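Local coordinates for cephalosporin acylase (Bacillus halodurans, PDB 2NLZ), which probably acts as an N-terminal nucleophile hydrolase of the gamma-glutamyltranspeptidase family that removes acyl groups from amide substrates such as cephalosporins, at residues T56-V60 with H204-L208; E62-N66 with T358-A362; T28-A34 with T532-V536; M370-S376 with I421-F425; V119-A125 with D243-P249. The protein carries 1 engineered substitution. One frame throughout, in Å; residues are numbered along the deposited sequence.

Contact 1 (T56-V60 with H204-L208); sequences TALTV and HADTL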
# COMPACT_ATOMS: atom_id res chain seq x y z
N THR D 56 -39.11 -2.18 -2.89
CA THR D 56 -39.92 -3.34 -2.53
C THR D 56 -39.13 -4.63 -2.72
O THR D 56 -39.32 -5.58 -1.97
CB THR D 56 -41.23 -3.41 -3.34
OG1 THR D 56 -40.95 -3.27 -4.73
CG2 THR D 56 -42.19 -2.33 -2.90
N ALA D 57 -38.26 -4.64 -3.74
CA ALA D 57 -37.36 -5.77 -3.97
C ALA D 57 -36.44 -5.98 -2.78
O ALA D 57 -36.27 -7.12 -2.32
CB ALA D 57 -36.56 -5.58 -5.24
N LEU D 58 -35.86 -4.88 -2.28
CA LEU D 58 -34.94 -4.88 -1.13
C LEU D 58 -35.59 -5.41 0.14
O LEU D 58 -34.92 -5.95 1.02
CB LEU D 58 -34.40 -3.47 -0.88
CG LEU D 58 -33.37 -2.92 -1.88
CD1 LEU D 58 -33.25 -1.40 -1.81
CD2 LEU D 58 -32.02 -3.58 -1.69
N THR D 59 -36.90 -5.23 0.22
CA THR D 59 -37.72 -5.71 1.32
C THR D 59 -37.63 -7.23 1.45
O THR D 59 -37.75 -7.78 2.54
CB THR D 59 -39.15 -5.22 1.15
OG1 THR D 59 -39.45 -4.27 2.17
CG2 THR D 59 -40.16 -6.35 1.21
N VAL D 60 -37.38 -7.90 0.32
CA VAL D 60 -37.26 -9.33 0.28
C VAL D 60 -35.80 -9.75 0.21
O VAL D 60 -35.41 -10.75 0.82
CB VAL D 60 -38.00 -9.91 -0.93
CG1 VAL D 60 -37.75 -11.42 -1.05
CG2 VAL D 60 -39.51 -9.58 -0.87
N HIS D 204 -44.13 -12.84 2.54
CA HIS D 204 -43.70 -11.63 1.85
C HIS D 204 -44.40 -11.44 0.51
O HIS D 204 -44.84 -10.34 0.19
CB HIS D 204 -42.19 -11.63 1.64
CG HIS D 204 -41.41 -11.18 2.83
ND1 HIS D 204 -41.26 -11.95 3.96
CD2 HIS D 204 -40.71 -10.04 3.05
CE1 HIS D 204 -40.51 -11.30 4.83
NE2 HIS D 204 -40.17 -10.14 4.31
N ALA D 205 -44.50 -12.53 -0.25
CA ALA D 205 -45.21 -12.52 -1.53
C ALA D 205 -46.68 -12.11 -1.40
O ALA D 205 -47.14 -11.22 -2.12
CB ALA D 205 -45.09 -13.86 -2.19
N ASP D 206 -47.39 -12.76 -0.47
CA ASP D 206 -48.83 -12.53 -0.24
C ASP D 206 -49.13 -11.08 0.11
O ASP D 206 -50.03 -10.46 -0.47
CB ASP D 206 -49.35 -13.44 0.88
CG ASP D 206 -49.40 -14.91 0.47
OD1 ASP D 206 -49.41 -15.20 -0.75
OD2 ASP D 206 -49.43 -15.78 1.37
N THR D 207 -48.35 -10.55 1.05
CA THR D 207 -48.59 -9.20 1.52
C THR D 207 -48.20 -8.14 0.49
O THR D 207 -48.89 -7.13 0.35
CB THR D 207 -47.96 -8.95 2.91
OG1 THR D 207 -48.13 -7.59 3.28
CG2 THR D 207 -46.51 -9.24 2.89
N LEU D 208 -47.13 -8.39 -0.26
CA LEU D 208 -46.75 -7.47 -1.33
C LEU D 208 -47.80 -7.46 -2.41
O LEU D 208 -48.15 -6.40 -2.92
CB LEU D 208 -45.38 -7.81 -1.91
CG LEU D 208 -44.18 -7.37 -1.07
CD1 LEU D 208 -42.91 -7.94 -1.66
CD2 LEU D 208 -44.08 -5.85 -0.94
O HOH W 1 -38.33 -8.28 5.57

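Contact 2 (E62-N66 with T358-A362); sequences EPTSN and TVYLA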
# COMPACT_ATOMS: atom_id res chain seq x y z
N GLU D 62 -32.86 -8.05 1.02
CA GLU D 62 -31.97 -7.70 2.13
C GLU D 62 -32.75 -7.48 3.44
O GLU D 62 -32.84 -6.35 3.92
CB GLU D 62 -31.16 -6.45 1.77
CG GLU D 62 -29.95 -6.22 2.63
CD GLU D 62 -29.12 -5.03 2.19
OE1 GLU D 62 -28.73 -4.23 3.06
OE2 GLU D 62 -28.87 -4.89 0.98
N PRO D 63 -33.29 -8.56 4.03
CA PRO D 63 -34.17 -8.45 5.21
C PRO D 63 -33.42 -8.04 6.47
O PRO D 63 -34.04 -7.74 7.49
CB PRO D 63 -34.74 -9.86 5.37
CG PRO D 63 -34.35 -10.59 4.12
CD PRO D 63 -33.10 -9.97 3.64
N THR D 64 -32.10 -8.02 6.39
CA THR D 64 -31.28 -7.65 7.52
C THR D 64 -31.24 -6.14 7.70
O THR D 64 -30.73 -5.68 8.71
CB THR D 64 -29.85 -8.17 7.36
OG1 THR D 64 -29.31 -7.69 6.12
CG2 THR D 64 -29.83 -9.69 7.37
N SER D 65 -31.76 -5.38 6.75
CA SER D 65 -31.64 -3.92 6.76
C SER D 65 -32.96 -3.22 6.52
O SER D 65 -33.02 -2.00 6.32
CB SER D 65 -30.64 -3.47 5.69
OG SER D 65 -29.34 -3.91 6.00
N ASN D 66 -34.04 -3.97 6.58
CA ASN D 66 -35.23 -3.57 5.88
C ASN D 66 -36.43 -4.39 6.26
O ASN D 66 -36.29 -5.41 6.93
CB ASN D 66 -34.95 -3.82 4.41
CG ASN D 66 -35.67 -2.88 3.55
OD1 ASN D 66 -35.84 -3.13 2.37
ND2 ASN D 66 -36.12 -1.78 4.14
N THR D 358 -30.64 -0.42 7.17
CA THR D 358 -31.08 0.61 6.22
C THR D 358 -30.70 0.22 4.79
O THR D 358 -29.66 -0.39 4.57
CB THR D 358 -30.48 1.99 6.58
OG1 THR D 358 -30.72 2.28 7.96
CG2 THR D 358 -31.08 3.09 5.73
N VAL D 359 -31.55 0.55 3.83
CA VAL D 359 -31.19 0.37 2.42
C VAL D 359 -31.26 1.70 1.68
O VAL D 359 -32.26 2.41 1.75
CB VAL D 359 -32.03 -0.74 1.69
CG1 VAL D 359 -31.65 -2.11 2.18
CG2 VAL D 359 -33.53 -0.52 1.87
N TYR D 360 -30.18 2.04 0.98
CA TYR D 360 -30.20 3.22 0.13
C TYR D 360 -30.18 2.82 -1.34
O TYR D 360 -29.69 1.75 -1.71
CB TYR D 360 -29.08 4.24 0.46
CG TYR D 360 -29.15 5.43 -0.45
CD1 TYR D 360 -30.16 6.37 -0.31
CD2 TYR D 360 -28.25 5.60 -1.50
CE1 TYR D 360 -30.27 7.45 -1.18
CE2 TYR D 360 -28.35 6.67 -2.37
CZ TYR D 360 -29.37 7.59 -2.20
OH TYR D 360 -29.49 8.67 -3.05
N LEU D 361 -30.70 3.71 -2.18
CA LEU D 361 -31.10 3.39 -3.53
C LEU D 361 -31.09 4.70 -4.31
O LEU D 361 -31.49 5.74 -3.78
CB LEU D 361 -32.51 2.80 -3.45
CG LEU D 361 -33.51 2.47 -4.54
CD1 LEU D 361 -34.67 1.88 -3.80
CD2 LEU D 361 -33.95 3.69 -5.33
N ALA D 362 -30.62 4.65 -5.56
CA ALA D 362 -30.71 5.83 -6.41
C ALA D 362 -31.06 5.44 -7.82
O ALA D 362 -30.51 4.49 -8.37
CB ALA D 362 -29.41 6.61 -6.39
O HOH W 2 -27.61 -1.47 2.81

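Contact 3 (T28-A34 with T532-V536); sequences TSQPLAA and TDGQV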
# COMPACT_ATOMS: atom_id res chain seq x y z
N THR D 28 -27.96 0.47 -6.19
CA THR D 28 -28.37 0.00 -4.87
C THR D 28 -27.49 -1.14 -4.35
O THR D 28 -26.60 -1.64 -5.05
CB THR D 28 -29.86 -0.42 -4.86
OG1 THR D 28 -30.29 -0.63 -3.51
CG2 THR D 28 -30.07 -1.68 -5.72
N SER D 29 -27.79 -1.55 -3.11
CA SER D 29 -26.98 -2.50 -2.38
C SER D 29 -27.30 -3.96 -2.65
O SER D 29 -26.74 -4.84 -2.00
CB SER D 29 -27.13 -2.23 -0.89
OG SER D 29 -28.47 -2.43 -0.48
N GLN D 30 -28.21 -4.25 -3.58
CA GLN D 30 -28.48 -5.65 -3.91
C GLN D 30 -28.67 -5.78 -5.40
O GLN D 30 -29.59 -5.19 -5.94
CB GLN D 30 -29.72 -6.13 -3.17
CG GLN D 30 -29.64 -7.57 -2.72
CD GLN D 30 -28.53 -7.81 -1.70
OE1 GLN D 30 -27.81 -8.81 -1.79
NE2 GLN D 30 -28.39 -6.90 -0.74
N PRO D 31 -27.80 -6.56 -6.08
CA PRO D 31 -27.74 -6.56 -7.55
C PRO D 31 -29.06 -6.94 -8.22
O PRO D 31 -29.44 -6.32 -9.23
CB PRO D 31 -26.65 -7.60 -7.87
CG PRO D 31 -25.84 -7.69 -6.62
CD PRO D 31 -26.82 -7.49 -5.50
N LEU D 32 -29.77 -7.91 -7.65
CA LEU D 32 -31.10 -8.28 -8.10
C LEU D 32 -32.15 -7.20 -7.84
O LEU D 32 -33.17 -7.16 -8.51
CB LEU D 32 -31.54 -9.59 -7.45
CG LEU D 32 -30.69 -10.84 -7.70
CD1 LEU D 32 -31.09 -11.93 -6.73
CD2 LEU D 32 -30.78 -11.34 -9.14
N ALA D 33 -31.91 -6.33 -6.86
CA ALA D 33 -32.81 -5.19 -6.63
C ALA D 33 -32.62 -4.16 -7.73
O ALA D 33 -33.60 -3.65 -8.28
CB ALA D 33 -32.58 -4.57 -5.25
N ALA D 34 -31.37 -3.87 -8.05
CA ALA D 34 -31.05 -3.03 -9.20
C ALA D 34 -31.69 -3.60 -10.47
O ALA D 34 -32.24 -2.86 -11.30
CB ALA D 34 -29.54 -2.88 -9.37
N THR D 532 -19.54 -3.60 -0.06
CA THR D 532 -20.63 -4.56 0.01
C THR D 532 -20.97 -5.13 -1.38
O THR D 532 -20.33 -4.77 -2.37
CB THR D 532 -21.88 -3.90 0.68
OG1 THR D 532 -22.85 -4.90 1.00
CG2 THR D 532 -22.50 -2.86 -0.23
N ASP D 533 -21.93 -6.06 -1.42
CA ASP D 533 -22.53 -6.54 -2.66
C ASP D 533 -23.38 -5.41 -3.15
O ASP D 533 -24.00 -4.72 -2.36
CB ASP D 533 -23.46 -7.73 -2.42
CG ASP D 533 -22.80 -8.86 -1.66
OD1 ASP D 533 -21.81 -9.43 -2.16
OD2 ASP D 533 -23.32 -9.21 -0.58
N GLY D 534 -23.46 -5.22 -4.45
CA GLY D 534 -24.26 -4.12 -4.98
C GLY D 534 -23.89 -3.78 -6.41
O GLY D 534 -22.95 -4.35 -6.98
N GLN D 535 -24.62 -2.83 -6.99
CA GLN D 535 -24.46 -2.61 -8.41
C GLN D 535 -24.96 -1.24 -8.79
O GLN D 535 -25.96 -0.78 -8.24
CB GLN D 535 -25.26 -3.66 -9.16
CG GLN D 535 -24.75 -3.97 -10.54
CD GLN D 535 -25.57 -5.05 -11.22
OE1 GLN D 535 -26.79 -4.95 -11.29
NE2 GLN D 535 -24.90 -6.08 -11.72
N VAL D 536 -24.24 -0.60 -9.72
CA VAL D 536 -24.82 0.45 -10.55
C VAL D 536 -25.06 -0.19 -11.90
O VAL D 536 -24.13 -0.76 -12.49
CB VAL D 536 -23.89 1.64 -10.83
CG1 VAL D 536 -24.71 2.88 -11.06
CG2 VAL D 536 -22.93 1.86 -9.72

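Contact 4 (M370-S376 with I421-F425); sequences MVSFIQS and IIPGF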
# COMPACT_ATOMS: atom_id res chain seq x y z
N MET D 370 -35.21 11.76 -11.49
CA MET D 370 -34.16 11.26 -10.61
C MET D 370 -34.71 11.09 -9.20
O MET D 370 -35.48 11.95 -8.73
CB MET D 370 -32.97 12.22 -10.56
CG MET D 370 -32.29 12.43 -11.91
SD MET D 370 -30.53 12.76 -11.86
CE MET D 370 -30.58 14.51 -11.56
N VAL D 371 -34.34 10.00 -8.52
CA VAL D 371 -34.77 9.82 -7.13
C VAL D 371 -33.71 9.31 -6.16
O VAL D 371 -32.94 8.41 -6.47
CB VAL D 371 -36.14 9.04 -6.99
CG1 VAL D 371 -36.42 8.20 -8.22
CG2 VAL D 371 -36.21 8.20 -5.69
N SER D 372 -33.69 9.93 -4.99
CA SER D 372 -32.97 9.47 -3.82
C SER D 372 -33.98 8.81 -2.88
O SER D 372 -34.85 9.49 -2.36
CB SER D 372 -32.34 10.68 -3.12
OG SER D 372 -31.47 10.32 -2.07
N PHE D 373 -33.86 7.50 -2.69
CA PHE D 373 -34.82 6.75 -1.88
C PHE D 373 -34.11 5.97 -0.81
O PHE D 373 -33.08 5.36 -1.08
CB PHE D 373 -35.62 5.76 -2.72
CG PHE D 373 -36.80 5.16 -2.01
CD1 PHE D 373 -38.05 5.76 -2.08
CD2 PHE D 373 -36.65 4.00 -1.25
CE1 PHE D 373 -39.14 5.21 -1.41
CE2 PHE D 373 -37.74 3.44 -0.56
CZ PHE D 373 -38.99 4.04 -0.65
N ILE D 374 -34.68 5.96 0.38
CA ILE D 374 -34.10 5.24 1.49
C ILE D 374 -35.19 4.71 2.44
O ILE D 374 -36.18 5.41 2.70
CB ILE D 374 -33.08 6.16 2.19
CG1 ILE D 374 -32.26 5.42 3.25
CG2 ILE D 374 -33.76 7.38 2.75
CD1 ILE D 374 -30.97 6.11 3.56
N GLN D 375 -35.05 3.47 2.91
CA GLN D 375 -35.99 2.92 3.91
C GLN D 375 -35.30 2.02 4.92
O GLN D 375 -34.29 1.40 4.59
CB GLN D 375 -37.20 2.21 3.26
CG GLN D 375 -36.89 0.91 2.55
CD GLN D 375 -38.07 0.32 1.83
OE1 GLN D 375 -38.94 1.04 1.36
NE2 GLN D 375 -38.09 -1.00 1.73
N SER D 376 -35.85 1.93 6.13
CA SER D 376 -35.24 1.15 7.20
C SER D 376 -36.21 0.67 8.27
O SER D 376 -37.24 1.29 8.52
CB SER D 376 -34.11 1.95 7.84
OG SER D 376 -33.61 1.36 9.02
N ILE D 421 -32.50 7.91 8.89
CA ILE D 421 -32.62 7.76 7.46
C ILE D 421 -32.67 9.11 6.75
O ILE D 421 -33.58 9.92 6.98
CB ILE D 421 -33.93 7.05 7.18
CG1 ILE D 421 -33.79 5.56 7.35
CG2 ILE D 421 -34.41 7.29 5.77
CD1 ILE D 421 -35.11 4.93 6.99
N ILE D 422 -31.70 9.36 5.88
CA ILE D 422 -31.65 10.62 5.14
C ILE D 422 -31.23 10.48 3.67
O ILE D 422 -30.09 10.13 3.36
CB ILE D 422 -30.78 11.71 5.88
CG1 ILE D 422 -29.31 11.28 6.04
CG2 ILE D 422 -31.40 12.09 7.24
CD1 ILE D 422 -28.37 12.41 6.44
N PRO D 423 -32.16 10.75 2.75
CA PRO D 423 -31.82 10.74 1.34
C PRO D 423 -31.37 12.13 0.92
O PRO D 423 -31.96 13.14 1.32
CB PRO D 423 -33.15 10.41 0.67
CG PRO D 423 -34.21 10.96 1.60
CD PRO D 423 -33.58 11.08 2.98
N GLY D 424 -30.31 12.19 0.13
CA GLY D 424 -29.75 13.47 -0.25
C GLY D 424 -29.93 13.75 -1.72
O GLY D 424 -30.05 12.83 -2.53
N PHE D 425 -29.94 15.03 -2.07
CA PHE D 425 -29.92 15.43 -3.47
C PHE D 425 -29.01 16.62 -3.71
O PHE D 425 -28.95 17.54 -2.90
CB PHE D 425 -31.33 15.77 -3.97
CG PHE D 425 -31.53 15.51 -5.44
CD1 PHE D 425 -32.08 14.31 -5.87
CD2 PHE D 425 -31.16 16.46 -6.39
CE1 PHE D 425 -32.27 14.07 -7.22
CE2 PHE D 425 -31.35 16.22 -7.75
CZ PHE D 425 -31.91 15.02 -8.16

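Contact 5 (V119-A125 with D243-P249); sequences VPGAPGA and DLACYRP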
# COMPACT_ATOMS: atom_id res chain seq x y z
N VAL D 119 -45.80 3.39 13.55
CA VAL D 119 -46.47 2.96 12.32
C VAL D 119 -45.51 2.92 11.14
O VAL D 119 -44.79 3.89 10.88
CB VAL D 119 -47.81 3.73 11.97
CG1 VAL D 119 -48.82 3.56 13.08
CG2 VAL D 119 -47.60 5.20 11.71
N PRO D 120 -45.42 1.76 10.47
CA PRO D 120 -44.61 1.60 9.27
C PRO D 120 -45.13 2.48 8.15
O PRO D 120 -46.23 2.26 7.65
CB PRO D 120 -44.83 0.13 8.90
CG PRO D 120 -45.27 -0.53 10.13
CD PRO D 120 -46.08 0.49 10.85
N GLY D 121 -44.34 3.48 7.75
CA GLY D 121 -44.75 4.41 6.71
C GLY D 121 -44.41 4.07 5.25
O GLY D 121 -44.93 4.70 4.32
N ALA D 122 -43.53 3.09 5.06
CA ALA D 122 -43.00 2.77 3.73
C ALA D 122 -44.02 2.29 2.70
O ALA D 122 -44.02 2.79 1.57
CB ALA D 122 -41.81 1.80 3.82
N PRO D 123 -44.89 1.32 3.06
CA PRO D 123 -45.87 0.91 2.04
C PRO D 123 -46.73 2.07 1.51
O PRO D 123 -46.99 2.13 0.31
CB PRO D 123 -46.73 -0.12 2.77
CG PRO D 123 -45.85 -0.65 3.83
CD PRO D 123 -45.06 0.53 4.29
N GLY D 124 -47.13 2.98 2.39
CA GLY D 124 -47.88 4.17 1.98
C GLY D 124 -47.06 5.09 1.10
O GLY D 124 -47.57 5.66 0.13
N ALA D 125 -45.78 5.23 1.45
CA ALA D 125 -44.85 6.01 0.65
C ALA D 125 -44.68 5.43 -0.75
O ALA D 125 -44.56 6.17 -1.71
CB ALA D 125 -43.51 6.12 1.34
N ASP D 243 -54.34 3.81 14.44
CA ASP D 243 -53.02 4.40 14.27
C ASP D 243 -52.59 4.28 12.81
O ASP D 243 -52.12 5.24 12.21
CB ASP D 243 -52.00 3.71 15.17
CG ASP D 243 -52.04 4.24 16.59
OD1 ASP D 243 -52.18 5.47 16.76
OD2 ASP D 243 -51.92 3.41 17.53
N LEU D 244 -52.76 3.08 12.26
CA LEU D 244 -52.47 2.81 10.86
C LEU D 244 -53.44 3.55 9.94
O LEU D 244 -53.02 4.14 8.94
CB LEU D 244 -52.52 1.30 10.59
CG LEU D 244 -51.62 0.37 11.39
CD1 LEU D 244 -51.99 -1.10 11.22
CD2 LEU D 244 -50.14 0.60 11.04
N ALA D 245 -54.72 3.52 10.30
CA ALA D 245 -55.80 4.08 9.48
C ALA D 245 -55.61 5.54 9.08
O ALA D 245 -55.89 5.91 7.94
CB ALA D 245 -57.14 3.90 10.16
N CYS D 246 -55.14 6.38 10.00
CA CYS D 246 -54.93 7.78 9.65
C CYS D 246 -53.47 8.16 9.41
O CYS D 246 -53.09 9.33 9.52
CB CYS D 246 -55.65 8.75 10.60
SG CYS D 246 -55.38 8.53 12.36
N TYR D 247 -52.65 7.17 9.05
CA TYR D 247 -51.34 7.50 8.52
C TYR D 247 -51.47 7.94 7.06
O TYR D 247 -52.09 7.25 6.25
CB TYR D 247 -50.35 6.33 8.63
CG TYR D 247 -49.12 6.53 7.75
CD1 TYR D 247 -48.14 7.46 8.09
CD2 TYR D 247 -48.97 5.83 6.57
CE1 TYR D 247 -47.03 7.65 7.27
CE2 TYR D 247 -47.87 6.01 5.75
CZ TYR D 247 -46.91 6.92 6.11
OH TYR D 247 -45.83 7.09 5.28
N ARG D 248 -50.96 9.09 6.69
CA ARG D 248 -50.55 9.26 5.32
C ARG D 248 -49.16 9.79 5.16
O ARG D 248 -48.65 10.52 5.99
CB ARG D 248 -51.55 10.07 4.47
CG ARG D 248 -52.80 10.54 5.16
CD ARG D 248 -54.13 10.04 4.56
NE ARG D 248 -53.98 9.14 3.44
CZ ARG D 248 -54.94 8.38 2.93
NH1 ARG D 248 -56.16 8.39 3.44
NH2 ARG D 248 -54.69 7.59 1.90
N PRO D 249 -48.52 9.39 4.10
CA PRO D 249 -47.23 9.97 3.74
C PRO D 249 -47.42 11.46 3.49
O PRO D 249 -48.44 11.87 2.94
CB PRO D 249 -46.83 9.23 2.45
CG PRO D 249 -48.00 8.46 2.03
CD PRO D 249 -48.93 8.31 3.18

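Contact 1 (T56-V60 with H204-L208)
Val60 faces His204 and Thr56 faces Leu208 across two helix segments that run nearly antiparallel. Their directions differ by 157° and their axes come no nearer than 11.3 Å. Val60 and His204 are the closer pair, with CA atoms 7.0 Å apart. At this spacing the backbones stand well clear of each other, and side chains bridge the gap. No direct hydrogen bond joins the segments.

Leu208 sends its CD1 methyl across to the CG2 methyl of Val60, 3.9 Å away. CG of Leu208 lies anti to its own carbonyl carbon (chi1 -78°), and this carries the isobutyl group toward helix 47-61. The same Val60 CG2 also meets CD2 of the His204 ring, at 4.1 Å, approaching it obliquely. Val60 and His204 lie alongside, pointing opposite ways. Thr59 adds its CG2 methyl beside the same ring carbon.

A water sits at the edge of the His204 ring, in its plane. It lies 2.9 Å from NE2 and donates to Thr59 O at 3.1 Å. Ser201 OG is hydrogen-bonded to ND1, and bonds at both nitrogens probably limit the ring's rotation. Trp126 of helix 122-133 and residues of helix 143-151 pack alongside.

The helices thus meet through a thin layer of methyl groups with one water-bridged polar link, which supplies a partner for a buried helix carbonyl and for the imidazole.

Contact 2 (E62-N66 with T358-A362)
Ser65 and Thr358 join a tight turn to the start of a strand in a buried backbone contact near the centre of the chain. The turn is a type I beta turn from Glu62 to Ser65, just after helix 47-61. The strand is 359-365. Thr358 N donates to Ser65 O at 3.0 Å. Beside this bond, Ser65 CB packs on Val359 CG1 at 3.9 Å. A water forms a second bridge. It donates to Glu62 OE1 at 3.0 Å and to Thr358 O at 2.9 Å.

Val359 fills the space between the two ends of the turn segment. Its CG1 methyl lies 3.7 Å from Glu62 OE1, and its CG2 methyl is set against the side chain of Asn66. The Glu62 chain is extended beyond CG, which carries its carboxylate alongside Val359. That carboxylate is also held by a salt bridge from Arg511 and by Ser29 OG. Trimming Val359 to an alanine would probably open a gap between Glu62 and Asn66 under Leu58.

Thr358 is the first residue modelled after a gap at 354-357. Relatives in the gamma-glutamyltranspeptidase family are cut ahead of a threonine at the start of a strand, and the arrangement is consistent with such a site. Val359 pairs through its backbone with Gln375 of strand 370-376. Leu58 of helix 47-61 covers Val359, while Leu159 and Trp163 of helix 157-173 pack against the turn.

Contact 3 (T28-A34 with T532-V536)
Gln535 lays its side chain along the first turn of helix 31-42, passing Pro31 and ending beside Ala34. CG stands anti to the backbone N (chi1 -154°) and the chain stays extended, which takes the amide out to the helix. There OE1 lies 3.9 Å from Ala34 CB, and CB of Gln535 is 4.1 Å from Pro31 CA. The Pro31 ring turns its CG to the backbone at Gly534 N, 4.1 Å away.

Beneath these side chains the backbones form an antiparallel hydrogen-bonded pair, Thr28 with Gln535. Thr28 N donates to Gln535 O at 3.1 Å, and Gln535 N returns a bond to Thr28 O at 3.0 Å. Gly534 lies so close to Thr28 O that a side chain would not fit easily, and its phi/psi suit glycine.

Asp533 points toward the 28-34 segment, but its carboxylate is bonded outside the pair, to Thr156 and to Asn17 of the second subunit. Val536 of that subunit packs on Gln535.

The contact is a two-bond backbone bridge with van der Waals contact of the Gln535 side chain on Pro31 and Ala34. It ties a strand near the C-terminus to strand 24-28 near the N-terminus, beside the subunit interface.

Contact 4 (M370-S376 with I421-F425)
Ser372 OG is gripped by two groups at once. It donates to Gly424 O at 2.9 Å, tilted 29° from the carbonyl plane. Tyr360 OH is a second hydrogen-bond partner. The hydroxyl is anti to the backbone N (chi1 -172°), which aims it across at the 421-425 segment. Replacing Ser372 with an alanine is likely to leave Gly424 O without this donor and the Tyr360 hydroxyl without its mate.

The segments run roughly antiparallel, with end-to-end directions 170° apart and no backbone-to-backbone hydrogen bond between them. Ile374 sets its CG2 methyl against Pro423, 3.7 Å from CD, and the two side chains cross at about a right angle. Further along, the Ile421 CD1 methyl reaches Ser376.

At the other end Met370 meets the Phe425 ring. Met370 CB lies at the ring edge, in plane, 3.8 Å from Phe425 CZ. The Met370 chain bends at chi2 and chi3, and this brings CE to 3.7 Å from the same carbon, in an oblique approach.

Strand 370-376 pairs with strand 359-365 and, through Met370, Ser372 and Ile374, with strand 71-78. Its Val371, Phe373 and Gln375 side chains pack on helix 47-61. Pro432 and Pro435 of strand 431-438 close in near Met370, and helix 444-457 covers Ile374 and Ile422. This order of helix, strand layer, strand layer and helix is that of the alpha-beta-beta-alpha sandwich of Ntn hydrolases.

Contact 5 (V119-A125 with D243-P249)
Tyr247 brings the edge of its ring to Gly124, whose CA lies near the ring plane, 4.2 Å from CE2. One face carries Pro249 N, 3.6 Å above the plane and offset toward the rim. Gly121 CA and the CG2 methyl of Val119 approach the ring obliquely. With CG anti to the backbone N (chi1 165°), the ring runs in toward the start of helix 122-133. There the hydroxyl makes a weak hydrogen bond to Gly121 O at 2.7 Å. The same carbonyl accepts the first-turn bond from Ala125 N, at 3.0 Å. Gly121 and Gly124 have no side chains, and a CB on either would run into the tyrosine.

Pro249 rests its CG on Gly124 O, 3.4 Å away. At the other end Val119 places CG1 3.8 Å from Leu244 CD2. This CG1 also lies against Asp243 CB, the two side chains crossing at about a right angle. Leu244 also reaches Pro120 CD. The Asp243 carboxylate turns to Met93 N, and the ring of Tyr220 meets that of Tyr247.

Nonpolar contact dominates, with a single weak hydrogen bond between the two segments. Two glycines let an aromatic ring lie close against the backbone where a loop leads into helix 122-133, joining it to the end of helix 241-245.

In the fold
All five contacts are buried, but their depth differs. Contacts 2 and 4 lie deepest, their centres about 7 and 6 Å from the centre of the chain, and use the neighbouring strands 359-365 and 370-376, one each. The centres of contacts 1, 3 and 5 lie about 15 to 18 Å from it. Helix 47-61 supplies one side of contact 1, and its Leu58 packs on contacts 2 and 3. Contacts 2 and 3 also meet through Glu62 and Ser29. Contacts 2 and 3 rest on backbone bonds, contact 4 sets one serine bond in apolar packing, and contacts 1 and 5 are mainly apolar with a water bridge or a weak bond. Only contact 3 touches the second subunit.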